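Local coordinates for chitinase (Thermococcus chitonophagus, PDB 5XSW), which probably hydrolyses chitin internally as an endochitinase, this chain being the C-terminal portion of a longer protein and holding a bound glycan in its pocket, at residues A[392-406]-A[446-460]. Residues are numbered along the deposited sequence; the frame is centred on the assembly and turned at random.
Sequences IYDANLTWDDIEYFF and HISYRYDFLTILRVA
Asp394 OD1 gathers the Ser448 hydroxyl and the backbone N of Arg450 at the start of helix 449-460, a worked example of one carboxylate oxygen serving several donors. A chi1 of -161° swings the carboxylate away from its own backbone N and toward the first turn of the helix. Ser448 OG donates to the syn lone pair of Asp394 OD1, 2.7 Å away, and Arg450 N comes from above the carboxylate plane, 3.0 Å from the same Asp394 OD1. Ala395 N, from the next residue, adds a third bond on the anti side. Ser448 OG in turn accepts from Tyr451 N as the N-cap. An alanine in place of Asp394 would probably leave the Ser448 hydroxyl and the N-H groups of Arg450 and Ala395 without their common acceptor. Alongside, Tyr393 sets its ring edge toward the face of Tyr449 in an offset edge-to-face pair, planes at 73°, while Tyr449 OH bonds Ala189 O of helix 186-199. Leu397 and Ile447 form an antiparallel hydrogen-bonded pair, joined by two backbone bonds; next to it the Asn396 amide stacks over the His446 ring, planes 20° apart. Deeper in, Phe453 turns its edge to the face of Phe405, and Leu397 CD1 and Ile402 CD1 pack against Phe453, the latter at its ring edge. The chemistry thus divides: polar bonds fix the two segments where helix 449-460 begins, and aromatic and aliphatic groups join the two helices beyond.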
loop_
_atom_site.group_PDB
_atom_site.type_symbol
_atom_site.label_atom_id
_atom_site.label_comp_id
_atom_site.label_asym_id
_atom_site.label_seq_id
_atom_site.Cartn_x
_atom_site.Cartn_y
_atom_site.Cartn_z
ATOM N N ILE A 392 0.385 -25.766 26.923
ATOM C CA ILE A 392 1.345 -25.113 26.052
ATOM C C ILE A 392 1.419 -25.883 24.761
ATOM O O ILE A 392 1.535 -27.095 24.774
ATOM C CB ILE A 392 2.758 -25.076 26.660
ATOM C CG1 ILE A 392 2.749 -24.375 28.009
ATOM C CG2 ILE A 392 3.715 -24.372 25.724
ATOM C CD1 ILE A 392 1.977 -23.081 28.016
ATOM N N TYR A 393 1.352 -25.185 23.644
ATOM C CA TYR A 393 1.366 -25.899 22.381
ATOM C C TYR A 393 2.643 -26.744 22.164
ATOM O O TYR A 393 3.743 -26.301 22.431
ATOM C CB TYR A 393 1.221 -24.913 21.218
ATOM C CG TYR A 393 1.237 -25.556 19.891
ATOM C CD1 TYR A 393 0.121 -26.212 19.423
ATOM C CD2 TYR A 393 2.374 -25.506 19.095
ATOM C CE1 TYR A 393 0.118 -26.850 18.145
ATOM C CE2 TYR A 393 2.390 -26.120 17.840
ATOM C CZ TYR A 393 1.232 -26.756 17.368
ATOM O OH TYR A 393 1.250 -27.334 16.118
ATOM N N ASP A 394 2.468 -27.929 21.594
ATOM C CA ASP A 394 3.617 -28.740 21.137
ATOM C C ASP A 394 3.169 -29.609 19.973
ATOM O O ASP A 394 1.964 -29.815 19.783
ATOM C CB ASP A 394 4.144 -29.575 22.320
ATOM C CG ASP A 394 5.588 -30.099 22.111
ATOM O OD1 ASP A 394 6.226 -29.874 21.052
ATOM O OD2 ASP A 394 6.080 -30.728 23.076
ATOM N N ALA A 395 4.097 -30.084 19.153
ATOM C CA ALA A 395 3.732 -30.855 17.983
ATOM C C ALA A 395 4.937 -31.684 17.620
ATOM O O ALA A 395 6.050 -31.204 17.762
ATOM C CB ALA A 395 3.346 -29.924 16.772
ATOM N N ASN A 396 4.720 -32.892 17.107
ATOM C CA ASN A 396 5.796 -33.645 16.442
ATOM C C ASN A 396 6.093 -33.090 15.079
ATOM O O ASN A 396 5.195 -32.940 14.239
ATOM C CB ASN A 396 5.382 -35.121 16.294
ATOM C CG ASN A 396 5.075 -35.770 17.615
ATOM O OD1 ASN A 396 5.479 -35.300 18.664
ATOM N ND2 ASN A 396 4.352 -36.867 17.566
ATOM N N LEU A 397 7.348 -32.795 14.808
ATOM C CA LEU A 397 7.748 -32.402 13.467
ATOM C C LEU A 397 8.637 -33.498 12.900
ATOM O O LEU A 397 9.621 -33.865 13.546
ATOM C CB LEU A 397 8.526 -31.077 13.484
ATOM C CG LEU A 397 7.927 -29.924 14.296
ATOM C CD1 LEU A 397 8.854 -28.699 14.303
ATOM C CD2 LEU A 397 6.566 -29.581 13.631
ATOM N N THR A 398 8.347 -33.940 11.680
ATOM C CA THR A 398 9.087 -34.994 11.009
ATOM C C THR A 398 10.033 -34.322 10.065
ATOM O O THR A 398 9.912 -33.098 9.802
ATOM C CB THR A 398 8.151 -35.920 10.198
ATOM O OG1 THR A 398 7.578 -35.156 9.130
ATOM C CG2 THR A 398 7.040 -36.477 11.066
ATOM N N TRP A 399 10.942 -35.097 9.483
ATOM C CA TRP A 399 11.876 -34.497 8.540
ATOM C C TRP A 399 11.121 -33.871 7.350
ATOM O O TRP A 399 11.473 -32.787 6.887
ATOM C CB TRP A 399 12.946 -35.500 7.989
ATOM C CG TRP A 399 13.749 -34.792 6.915
ATOM C CD1 TRP A 399 13.819 -35.097 5.568
ATOM C CD2 TRP A 399 14.518 -33.591 7.092
ATOM N NE1 TRP A 399 14.606 -34.161 4.914
ATOM C CE2 TRP A 399 15.050 -33.242 5.837
ATOM C CE3 TRP A 399 14.827 -32.797 8.205
ATOM C CZ2 TRP A 399 15.840 -32.143 5.666
ATOM C CZ3 TRP A 399 15.597 -31.701 8.028
ATOM C CH2 TRP A 399 16.109 -31.376 6.776
ATOM N N ASP A 400 10.126 -34.578 6.817
ATOM C CA ASP A 400 9.309 -34.044 5.727
ATOM C C ASP A 400 8.686 -32.655 6.098
ATOM O O ASP A 400 8.641 -31.776 5.261
ATOM C CB ASP A 400 8.184 -35.019 5.372
ATOM C CG ASP A 400 8.687 -36.213 4.506
ATOM O OD1 ASP A 400 9.826 -36.176 4.008
ATOM O OD2 ASP A 400 7.918 -37.139 4.279
ATOM N N ASP A 401 8.211 -32.518 7.326
ATOM C CA ASP A 401 7.692 -31.214 7.825
ATOM C C ASP A 401 8.726 -30.092 7.727
ATOM O O ASP A 401 8.416 -28.971 7.274
ATOM C CB ASP A 401 7.265 -31.327 9.289
ATOM C CG ASP A 401 6.073 -32.230 9.495
ATOM O OD1 ASP A 401 5.291 -32.453 8.535
ATOM O OD2 ASP A 401 5.909 -32.703 10.624
ATOM N N ILE A 402 9.957 -30.386 8.174
ATOM C CA ILE A 402 11.045 -29.408 8.209
ATOM C C ILE A 402 11.474 -29.053 6.803
ATOM O O ILE A 402 11.665 -27.884 6.447
ATOM C CB ILE A 402 12.285 -29.951 9.004
ATOM C CG1 ILE A 402 11.894 -30.326 10.433
ATOM C CG2 ILE A 402 13.424 -28.943 9.012
ATOM C CD1 ILE A 402 11.428 -29.228 11.289
ATOM N N GLU A 403 11.600 -30.084 5.974
ATOM C CA GLU A 403 11.980 -29.874 4.601
ATOM C C GLU A 403 10.973 -28.992 3.866
ATOM O O GLU A 403 11.330 -28.120 3.061
ATOM C CB GLU A 403 12.103 -31.253 3.896
ATOM C CG GLU A 403 12.237 -31.106 2.396
ATOM C CD GLU A 403 13.589 -30.549 1.951
ATOM O OE1 GLU A 403 14.589 -30.784 2.667
ATOM O OE2 GLU A 403 13.660 -29.876 0.880
ATOM N N TYR A 404 9.709 -29.305 4.080
ATOM C CA TYR A 404 8.616 -28.556 3.459
ATOM C C TYR A 404 8.686 -27.074 3.901
ATOM O O TYR A 404 8.673 -26.126 3.094
ATOM C CB TYR A 404 7.281 -29.200 3.881
ATOM C CG TYR A 404 6.099 -28.327 3.506
ATOM C CD1 TYR A 404 5.856 -27.971 2.179
ATOM C CD2 TYR A 404 5.250 -27.841 4.486
ATOM C CE1 TYR A 404 4.767 -27.139 1.855
ATOM C CE2 TYR A 404 4.178 -27.042 4.172
ATOM C CZ TYR A 404 3.942 -26.694 2.868
ATOM O OH TYR A 404 2.852 -25.864 2.631
ATOM N N PHE A 405 8.787 -26.890 5.207
ATOM C CA PHE A 405 8.906 -25.541 5.770
ATOM C C PHE A 405 10.006 -24.738 5.086
ATOM O O PHE A 405 9.755 -23.629 4.583
ATOM C CB PHE A 405 9.137 -25.613 7.275
ATOM C CG PHE A 405 9.282 -24.245 7.897
ATOM C CD1 PHE A 405 8.149 -23.459 8.134
ATOM C CD2 PHE A 405 10.543 -23.722 8.186
ATOM C CE1 PHE A 405 8.276 -22.169 8.664
ATOM C CE2 PHE A 405 10.667 -22.427 8.724
ATOM C CZ PHE A 405 9.527 -21.674 8.974
ATOM N N PHE A 406 11.217 -25.292 4.947
ATOM C CA PHE A 406 12.270 -24.491 4.344
ATOM C C PHE A 406 12.157 -24.317 2.821
ATOM O O PHE A 406 12.583 -23.304 2.318
ATOM C CB PHE A 406 13.669 -25.046 4.692
ATOM C CG PHE A 406 14.074 -24.749 6.094
ATOM C CD1 PHE A 406 14.545 -23.492 6.431
ATOM C CD2 PHE A 406 13.924 -25.696 7.097
ATOM C CE1 PHE A 406 14.902 -23.171 7.753
ATOM C CE2 PHE A 406 14.279 -25.374 8.435
ATOM C CZ PHE A 406 14.751 -24.103 8.753
ATOM N N HIS A 446 10.934 -38.047 15.153
ATOM C CA HIS A 446 10.479 -36.647 15.041
ATOM C C HIS A 446 11.277 -35.809 16.017
ATOM O O HIS A 446 11.993 -36.358 16.850
ATOM C CB HIS A 446 8.976 -36.526 15.351
ATOM C CG HIS A 446 8.627 -37.005 16.725
ATOM N ND1 HIS A 446 8.187 -38.287 16.975
ATOM C CD2 HIS A 446 8.652 -36.377 17.925
ATOM C CE1 HIS A 446 7.975 -38.438 18.274
ATOM N NE2 HIS A 446 8.250 -37.293 18.874
ATOM N N ILE A 447 11.192 -34.470 15.888
ATOM C CA ILE A 447 11.645 -33.583 16.943
ATOM C C ILE A 447 10.399 -32.857 17.517
ATOM O O ILE A 447 9.277 -33.047 17.055
ATOM C CB ILE A 447 12.681 -32.527 16.431
ATOM C CG1 ILE A 447 12.056 -31.631 15.361
ATOM C CG2 ILE A 447 13.938 -33.197 15.876
ATOM C CD1 ILE A 447 12.965 -30.514 14.917
ATOM N N SER A 448 10.610 -32.056 18.544
ATOM C CA SER A 448 9.542 -31.370 19.227
ATOM C C SER A 448 9.475 -29.901 18.760
ATOM O O SER A 448 10.507 -29.217 18.727
ATOM C CB SER A 448 9.752 -31.378 20.716
ATOM O OG SER A 448 8.892 -30.427 21.347
ATOM N N TYR A 449 8.268 -29.421 18.436
ATOM C CA TYR A 449 8.118 -27.992 18.104
ATOM C C TYR A 449 8.534 -27.151 19.324
ATOM O O TYR A 449 9.418 -26.305 19.260
ATOM C CB TYR A 449 6.680 -27.688 17.698
ATOM C CG TYR A 449 6.482 -26.189 17.546
ATOM C CD1 TYR A 449 6.815 -25.555 16.374
ATOM C CD2 TYR A 449 5.960 -25.444 18.580
ATOM C CE1 TYR A 449 6.601 -24.134 16.200
ATOM C CE2 TYR A 449 5.746 -24.024 18.445
ATOM C CZ TYR A 449 6.063 -23.418 17.256
ATOM O OH TYR A 449 5.837 -22.068 17.143
ATOM N N ARG A 450 7.926 -27.443 20.457
ATOM C CA ARG A 450 8.191 -26.666 21.664
ATOM C C ARG A 450 9.699 -26.658 22.060
ATOM O O ARG A 450 10.290 -25.595 22.315
ATOM C CB ARG A 450 7.350 -27.220 22.831
ATOM C CG ARG A 450 7.619 -26.416 24.107
ATOM C CD ARG A 450 6.816 -26.903 25.279
ATOM N NE ARG A 450 7.436 -26.468 26.524
ATOM C CZ ARG A 450 6.895 -26.666 27.734
ATOM N NH1 ARG A 450 5.695 -27.244 27.868
ATOM N NH2 ARG A 450 7.547 -26.259 28.809
ATOM N N TYR A 451 10.323 -27.843 22.070
ATOM C CA TYR A 451 11.684 -27.974 22.636
ATOM C C TYR A 451 12.792 -27.787 21.619
ATOM O O TYR A 451 13.873 -27.286 21.949
ATOM C CB TYR A 451 11.811 -29.344 23.345
ATOM C CG TYR A 451 10.923 -29.439 24.567
ATOM C CD1 TYR A 451 11.267 -28.816 25.751
ATOM C CD2 TYR A 451 9.690 -30.061 24.485
ATOM C CE1 TYR A 451 10.426 -28.877 26.858
ATOM C CE2 TYR A 451 8.846 -30.124 25.580
ATOM C CZ TYR A 451 9.216 -29.531 26.751
ATOM O OH TYR A 451 8.350 -29.616 27.826
ATOM N N ASP A 452 12.551 -28.191 20.368
ATOM C CA ASP A 452 13.620 -28.231 19.385
ATOM C C ASP A 452 13.574 -27.190 18.270
ATOM O O ASP A 452 14.585 -26.945 17.609
ATOM C CB ASP A 452 13.632 -29.602 18.702
ATOM C CG ASP A 452 13.883 -30.728 19.678
ATOM O OD1 ASP A 452 14.837 -30.604 20.490
ATOM O OD2 ASP A 452 13.123 -31.708 19.637
ATOM N N PHE A 453 12.395 -26.675 17.929
ATOM C CA PHE A 453 12.368 -25.960 16.648
ATOM C C PHE A 453 13.170 -24.632 16.642
ATOM O O PHE A 453 13.734 -24.253 15.610
ATOM C CB PHE A 453 10.885 -25.716 16.167
ATOM C CG PHE A 453 10.819 -25.258 14.719
ATOM C CD1 PHE A 453 11.260 -26.078 13.710
ATOM C CD2 PHE A 453 10.327 -23.986 14.384
ATOM C CE1 PHE A 453 11.255 -25.659 12.355
ATOM C CE2 PHE A 453 10.291 -23.548 13.062
ATOM C CZ PHE A 453 10.755 -24.374 12.036
ATOM N N LEU A 454 13.267 -23.915 17.774
ATOM C CA LEU A 454 14.117 -22.724 17.753
ATOM C C LEU A 454 15.582 -23.066 17.456
ATOM O O LEU A 454 16.283 -22.314 16.765
ATOM C CB LEU A 454 14.076 -21.962 19.083
ATOM C CG LEU A 454 12.798 -21.149 19.342
ATOM C CD1 LEU A 454 12.891 -20.389 20.712
ATOM C CD2 LEU A 454 12.604 -20.148 18.151
ATOM N N THR A 455 16.021 -24.221 17.949
ATOM C CA THR A 455 17.437 -24.623 17.693
ATOM C C THR A 455 17.626 -24.945 16.196
ATOM O O THR A 455 18.600 -24.533 15.564
ATOM C CB THR A 455 17.816 -25.802 18.628
ATOM O OG1 THR A 455 17.808 -25.334 19.987
ATOM C CG2 THR A 455 19.266 -26.292 18.298
ATOM N N ILE A 456 16.617 -25.596 15.591
ATOM C CA ILE A 456 16.634 -25.845 14.152
ATOM C C ILE A 456 16.704 -24.537 13.370
ATOM O O ILE A 456 17.501 -24.364 12.418
ATOM C CB ILE A 456 15.376 -26.630 13.691
ATOM C CG1 ILE A 456 15.335 -28.059 14.271
ATOM C CG2 ILE A 456 15.276 -26.557 12.133
ATOM C CD1 ILE A 456 16.439 -29.037 13.661
ATOM N N LEU A 457 15.850 -23.588 13.749
ATOM C CA LEU A 457 15.920 -22.253 13.103
ATOM C C LEU A 457 17.315 -21.574 13.218
ATOM O O LEU A 457 17.829 -20.985 12.242
ATOM C CB LEU A 457 14.857 -21.323 13.702
ATOM C CG LEU A 457 13.382 -21.652 13.292
ATOM C CD1 LEU A 457 12.363 -20.687 13.961
ATOM C CD2 LEU A 457 13.227 -21.638 11.747
ATOM N N ARG A 458 17.917 -21.678 14.390
ATOM C CA ARG A 458 19.230 -21.044 14.633
ATOM C C ARG A 458 20.302 -21.697 13.799
ATOM O O ARG A 458 21.153 -21.010 13.210
ATOM C CB ARG A 458 19.591 -21.135 16.135
ATOM C CG ARG A 458 18.779 -20.129 16.923
ATOM C CD ARG A 458 18.942 -20.170 18.421
ATOM N NE ARG A 458 17.893 -19.337 18.999
ATOM C CZ ARG A 458 17.388 -19.501 20.201
ATOM N NH1 ARG A 458 17.844 -20.456 20.994
ATOM N NH2 ARG A 458 16.393 -18.735 20.607
ATOM N N VAL A 459 20.229 -23.028 13.696
ATOM C CA VAL A 459 21.141 -23.722 12.793
ATOM C C VAL A 459 20.967 -23.229 11.398
ATOM O O VAL A 459 21.952 -22.870 10.734
ATOM C CB VAL A 459 20.930 -25.228 12.856
ATOM C CG1 VAL A 459 21.621 -25.906 11.682
ATOM C CG2 VAL A 459 21.474 -25.720 14.194
ATOM N N ALA A 460 19.720 -23.159 10.926
ATOM C CA ALA A 460 19.524 -22.621 9.567
ATOM C C ALA A 460 20.062 -21.207 9.449
ATOM O O ALA A 460 20.705 -20.851 8.443
ATOM C CB ALA A 460 18.000 -22.643 9.184
HETATM O O HOH W 1 3.656 -28.417 26.031
#